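Local coordinates for protein carbonic anhydrase (Trichomonas vaginalis, PDB 6Y04) that probably catalyses the reversible hydration of carbon dioxide to hydrogencarbonate, as a zinc-dependent beta-class carbonic anhydrase with one zinc ion per subunit, at residues N160-I168 / K174-Y182. Numbering follows the deposited sequence.
Sequences NIPIHGLLI and KVTTIINGY
With chi1 at -41° for His164 and -75° for Tyr182, each ring stands beside its own backbone N, and the two meet edge-to-face. CE1 of His164 sits over the centre of the Tyr182 ring, 3.4 Å from CZ, and the planes are inclined at 65°. On the imidazole, ND1 accepts the backbone N-H of Gly181 at 3.1 Å, although that donor lies well out of the ring plane, while NE2 bonds to Glu90 on strand 90-96. Tyr182 OH reaches the same carboxylate, so one acidic side chain ties both rings together. Asn180 OD1 accepts from Tyr182 N at 3.0 Å, an Asx turn next to the ring pair.

Further along, Gly165 O accepts two N-H groups, from Ile178 N at 2.7 Å and from Ile179 N at 3.0 Å, both approaching from one face of its carbonyl plane. Two residues thus oppose one, and the register slips by one: a classic beta bulge. Beyond it the pairing is regular, with Leu167 and Thr176 joined by reciprocal backbone bonds. Ile168 CG1 packs on Val175 CG2 at 3.9 Å, and its side chain also approaches zinc ligand His96. The whole is an antiparallel beta hairpin whose strand 175-179 is, within the chain, the outermost strand on its side of the mixed sheet built on the parallel core of a beta-carbonic anhydrase.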
ATOM      1  N   ASN A 160     -11.294   6.897 -19.756  1.00 26.13           N
ATOM      2  CA  ASN A 160     -11.586   5.579 -20.289  1.00 26.14           C
ATOM      3  C   ASN A 160     -11.093   4.478 -19.347  1.00 25.87           C
ATOM      4  O   ASN A 160     -11.121   3.306 -19.720  1.00 27.85           O
ATOM      5  CB  ASN A 160     -11.032   5.406 -21.709  1.00 27.27           C
ATOM      6  CG  ASN A 160      -9.520   5.296 -21.758  1.00 28.04           C
ATOM      7  OD1 ASN A 160      -8.813   6.025 -21.073  1.00 28.16           O
ATOM      8  ND2 ASN A 160      -9.005   4.385 -22.565  1.00 29.16           N
ATOM      9  N   ILE A 161     -10.621   4.845 -18.150  1.00 22.89           N
ATOM     10  CA  ILE A 161     -10.187   3.859 -17.170  1.00 21.43           C
ATOM     11  C   ILE A 161     -11.296   3.711 -16.126  1.00 21.44           C
ATOM     12  O   ILE A 161     -11.483   4.594 -15.289  1.00 20.85           O
ATOM     13  CB  ILE A 161      -8.839   4.260 -16.520  1.00 20.82           C
ATOM     14  CG1 ILE A 161      -7.696   4.403 -17.533  1.00 19.54           C
ATOM     15  CG2 ILE A 161      -8.481   3.344 -15.351  1.00 19.87           C
ATOM     16  CD1 ILE A 161      -7.157   3.111 -18.100  1.00 17.76           C
ATOM     17  N   PRO A 162     -12.090   2.617 -16.147  1.00 20.65           N
ATOM     18  CA  PRO A 162     -13.100   2.388 -15.112  1.00 20.06           C
ATOM     19  C   PRO A 162     -12.542   2.346 -13.688  1.00 19.39           C
ATOM     20  O   PRO A 162     -11.469   1.793 -13.446  1.00 18.98           O
ATOM     21  CB  PRO A 162     -13.727   1.037 -15.488  1.00 20.47           C
ATOM     22  CG  PRO A 162     -12.774   0.415 -16.488  1.00 19.77           C
ATOM     23  CD  PRO A 162     -12.091   1.571 -17.179  1.00 20.13           C
ATOM     24  N   ILE A 163     -13.288   2.958 -12.758  1.00 18.16           N
ATOM     25  CA  ILE A 163     -12.968   2.913 -11.341  1.00 17.26           C
ATOM     26  C   ILE A 163     -14.143   2.310 -10.573  1.00 16.48           C
ATOM     27  O   ILE A 163     -15.218   2.914 -10.499  1.00 15.32           O
ATOM     28  CB  ILE A 163     -12.594   4.307 -10.807  1.00 17.31           C
ATOM     29  CG1 ILE A 163     -11.497   4.940 -11.665  1.00 17.63           C
ATOM     30  CG2 ILE A 163     -12.180   4.211  -9.347  1.00 16.80           C
ATOM     31  CD1 ILE A 163     -11.594   6.429 -11.741  1.00 17.60           C
ATOM     32  N   HIS A 164     -13.895   1.124  -9.994  1.00 15.51           N
ATOM     33  CA  HIS A 164     -14.896   0.365  -9.261  1.00 14.81           C
ATOM     34  C   HIS A 164     -14.692   0.525  -7.758  1.00 14.76           C
ATOM     35  O   HIS A 164     -13.597   0.822  -7.292  1.00 14.74           O
ATOM     36  CB  HIS A 164     -14.858  -1.122  -9.643  1.00 13.90           C
ATOM     37  CG  HIS A 164     -14.665  -1.374 -11.096  1.00 13.47           C
ATOM     38  ND1 HIS A 164     -15.707  -1.363 -11.984  1.00 13.37           N
ATOM     39  CD2 HIS A 164     -13.556  -1.646 -11.816  1.00 13.58           C
ATOM     40  CE1 HIS A 164     -15.252  -1.614 -13.196  1.00 13.50           C
ATOM     41  NE2 HIS A 164     -13.931  -1.786 -13.120  1.00 13.22           N
ATOM     42  N   GLY A 165     -15.772   0.292  -7.012  1.00 14.82           N
ATOM     43  CA  GLY A 165     -15.734   0.319  -5.564  1.00 15.02           C
ATOM     44  C   GLY A 165     -16.251  -0.992  -4.991  1.00 14.77           C
ATOM     45  O   GLY A 165     -17.332  -1.435  -5.356  1.00 15.20           O
ATOM     46  N   LEU A 166     -15.445  -1.596  -4.113  1.00 14.89           N
ATOM     47  CA  LEU A 166     -15.792  -2.859  -3.485  1.00 15.21           C
ATOM     48  C   LEU A 166     -15.679  -2.719  -1.971  1.00 15.79           C
ATOM     49  O   LEU A 166     -14.931  -1.885  -1.461  1.00 15.69           O
ATOM     50  CB  LEU A 166     -14.851  -3.957  -3.984  1.00 14.64           C
ATOM     51  CG  LEU A 166     -14.795  -4.155  -5.499  1.00 14.84           C
ATOM     52  CD1 LEU A 166     -13.820  -5.263  -5.859  1.00 14.07           C
ATOM     53  CD2 LEU A 166     -16.170  -4.457  -6.075  1.00 14.42           C
ATOM     54  N   LEU A 167     -16.416  -3.586  -1.280  1.00 16.33           N
ATOM     55  CA  LEU A 167     -16.324  -3.717   0.160  1.00 17.22           C
ATOM     56  C   LEU A 167     -16.065  -5.186   0.480  1.00 17.42           C
ATOM     57  O   LEU A 167     -16.758  -6.070  -0.025  1.00 17.67           O
ATOM     58  CB  LEU A 167     -17.628  -3.203   0.783  1.00 17.68           C
ATOM     59  CG  LEU A 167     -17.791  -3.443   2.286  1.00 18.51           C
ATOM     60  CD1 LEU A 167     -17.080  -2.366   3.093  1.00 18.70           C
ATOM     61  CD2 LEU A 167     -19.267  -3.491   2.667  1.00 18.13           C
ATOM     62  N   ILE A 168     -15.019  -5.428   1.283  1.00 17.24           N
ATOM     63  CA  ILE A 168     -14.717  -6.769   1.751  1.00 16.67           C
ATOM     64  C   ILE A 168     -14.938  -6.813   3.261  1.00 16.79           C
ATOM     65  O   ILE A 168     -14.674  -5.840   3.968  1.00 16.29           O
ATOM     66  CB  ILE A 168     -13.299  -7.231   1.335  1.00 16.73           C
ATOM     67  CG1 ILE A 168     -13.033  -8.686   1.729  1.00 16.77           C
ATOM     68  CG2 ILE A 168     -12.217  -6.298   1.865  1.00 16.35           C
ATOM     69  CD1 ILE A 168     -11.783  -9.290   1.131  1.00 17.52           C
ATOM     70  N   LYS A 174     -16.274 -11.916   2.449  1.00 21.00           N
ATOM     71  CA  LYS A 174     -17.348 -11.617   1.515  1.00 21.27           C
ATOM     72  C   LYS A 174     -17.114 -10.246   0.879  1.00 21.52           C
ATOM     73  O   LYS A 174     -16.908  -9.256   1.580  1.00 22.76           O
ATOM     74  CB  LYS A 174     -18.706 -11.687   2.223  1.00 21.55           C
ATOM     75  CG  LYS A 174     -19.917 -11.382   1.352  1.00 22.19           C
ATOM     76  CD  LYS A 174     -21.227 -11.542   2.092  1.00 23.17           C
ATOM     77  CE  LYS A 174     -22.304 -10.642   1.527  1.00 24.11           C
ATOM     78  NZ  LYS A 174     -23.502 -10.636   2.400  1.00 25.52           N
ATOM     79  N   VAL A 175     -17.152 -10.207  -0.454  1.00 21.14           N
ATOM     80  CA  VAL A 175     -16.972  -8.974  -1.203  1.00 21.39           C
ATOM     81  C   VAL A 175     -18.327  -8.561  -1.775  1.00 22.07           C
ATOM     82  O   VAL A 175     -19.044  -9.386  -2.338  1.00 22.90           O
ATOM     83  CB  VAL A 175     -15.911  -9.140  -2.312  1.00 21.52           C
ATOM     84  CG1 VAL A 175     -15.732  -7.873  -3.141  1.00 20.76           C
ATOM     85  CG2 VAL A 175     -14.572  -9.616  -1.760  1.00 20.84           C
ATOM     86  N   THR A 176     -18.687  -7.288  -1.591  1.00 21.57           N
ATOM     87  CA  THR A 176     -19.901  -6.756  -2.189  1.00 21.02           C
ATOM     88  C   THR A 176     -19.543  -5.540  -3.048  1.00 20.67           C
ATOM     89  O   THR A 176     -18.789  -4.674  -2.613  1.00 21.28           O
ATOM     90  CB  THR A 176     -21.001  -6.484  -1.147  1.00 21.16           C
ATOM     91  OG1 THR A 176     -21.193  -5.079  -0.972  1.00 22.39           O
ATOM     92  CG2 THR A 176     -20.777  -7.137   0.198  1.00 20.26           C
ATOM     93  N   THR A 177     -20.108  -5.484  -4.261  1.00 19.73           N
ATOM     94  CA  THR A 177     -19.926  -4.380  -5.188  1.00 18.86           C
ATOM     95  C   THR A 177     -20.634  -3.139  -4.648  1.00 18.67           C
ATOM     96  O   THR A 177     -21.786  -3.207  -4.231  1.00 19.24           O
ATOM     97  CB  THR A 177     -20.426  -4.783  -6.581  1.00 18.65           C
ATOM     98  OG1 THR A 177     -19.654  -5.923  -6.954  1.00 18.93           O
ATOM     99  CG2 THR A 177     -20.276  -3.713  -7.638  1.00 18.18           C
ATOM    100  N   ILE A 178     -19.926  -2.009  -4.653  1.00 17.94           N
ATOM    101  CA  ILE A 178     -20.500  -0.744  -4.220  1.00 16.72           C
ATOM    102  C   ILE A 178     -20.706   0.149  -5.443  1.00 16.16           C
ATOM    103  O   ILE A 178     -21.809   0.644  -5.661  1.00 15.41           O
ATOM    104  CB  ILE A 178     -19.618  -0.080  -3.146  1.00 16.31           C
ATOM    105  CG1 ILE A 178     -19.315  -1.026  -1.977  1.00 15.83           C
ATOM    106  CG2 ILE A 178     -20.228   1.231  -2.673  1.00 16.01           C
ATOM    107  CD1 ILE A 178     -20.532  -1.500  -1.199  1.00 15.26           C
ATOM    108  N   ILE A 179     -19.645   0.326  -6.246  1.00 16.01           N
ATOM    109  CA  ILE A 179     -19.748   1.083  -7.486  1.00 15.83           C
ATOM    110  C   ILE A 179     -19.217   0.251  -8.649  1.00 16.37           C
ATOM    111  O   ILE A 179     -18.119  -0.290  -8.575  1.00 17.43           O
ATOM    112  CB  ILE A 179     -19.040   2.451  -7.378  1.00 15.43           C
ATOM    113  CG1 ILE A 179     -19.758   3.370  -6.388  1.00 15.43           C
ATOM    114  CG2 ILE A 179     -18.916   3.121  -8.737  1.00 14.83           C
ATOM    115  CD1 ILE A 179     -19.001   4.644  -6.062  1.00 15.42           C
ATOM    116  N   ASN A 180     -20.012   0.161  -9.722  1.00 16.48           N
ATOM    117  CA  ASN A 180     -19.584  -0.419 -10.987  1.00 16.39           C
ATOM    118  C   ASN A 180     -19.175   0.723 -11.916  1.00 16.69           C
ATOM    119  O   ASN A 180     -19.991   1.590 -12.219  1.00 16.91           O
ATOM    120  CB  ASN A 180     -20.698  -1.277 -11.597  1.00 16.75           C
ATOM    121  CG  ASN A 180     -20.381  -1.852 -12.966  1.00 17.46           C
ATOM    122  OD1 ASN A 180     -19.766  -1.197 -13.811  1.00 18.07           O
ATOM    123  ND2 ASN A 180     -20.803  -3.083 -13.197  1.00 17.13           N
ATOM    124  N   GLY A 181     -17.916   0.713 -12.379  1.00 16.18           N
ATOM    125  CA  GLY A 181     -17.346   1.889 -13.014  1.00 15.35           C
ATOM    126  C   GLY A 181     -17.294   1.832 -14.539  1.00 15.03           C
ATOM    127  O   GLY A 181     -16.659   2.690 -15.139  1.00 15.02           O
ATOM    128  N   TYR A 182     -17.995   0.874 -15.166  1.00 14.36           N
ATOM    129  CA  TYR A 182     -17.831   0.630 -16.595  1.00 13.85           C
ATOM    130  C   TYR A 182     -18.440   1.745 -17.448  1.00 13.46           C
ATOM    131  O   TYR A 182     -19.627   1.979 -17.226  1.00 14.70           O
ATOM    132  CB  TYR A 182     -18.339  -0.755 -16.993  1.00 12.92           C
ATOM    133  CG  TYR A 182     -17.390  -1.847 -16.577  1.00 12.79           C
ATOM    134  CD1 TYR A 182     -16.051  -1.796 -16.930  1.00 12.63           C
ATOM    135  CD2 TYR A 182     -17.823  -2.906 -15.795  1.00 12.76           C
ATOM    136  CE1 TYR A 182     -15.165  -2.779 -16.515  1.00 13.26           C
ATOM    137  CE2 TYR A 182     -16.953  -3.898 -15.378  1.00 12.95           C
ATOM    138  CZ  TYR A 182     -15.615  -3.833 -15.733  1.00 13.05           C
ATOM    139  OH  TYR A 182     -14.756  -4.805 -15.309  1.00 12.85           O
TER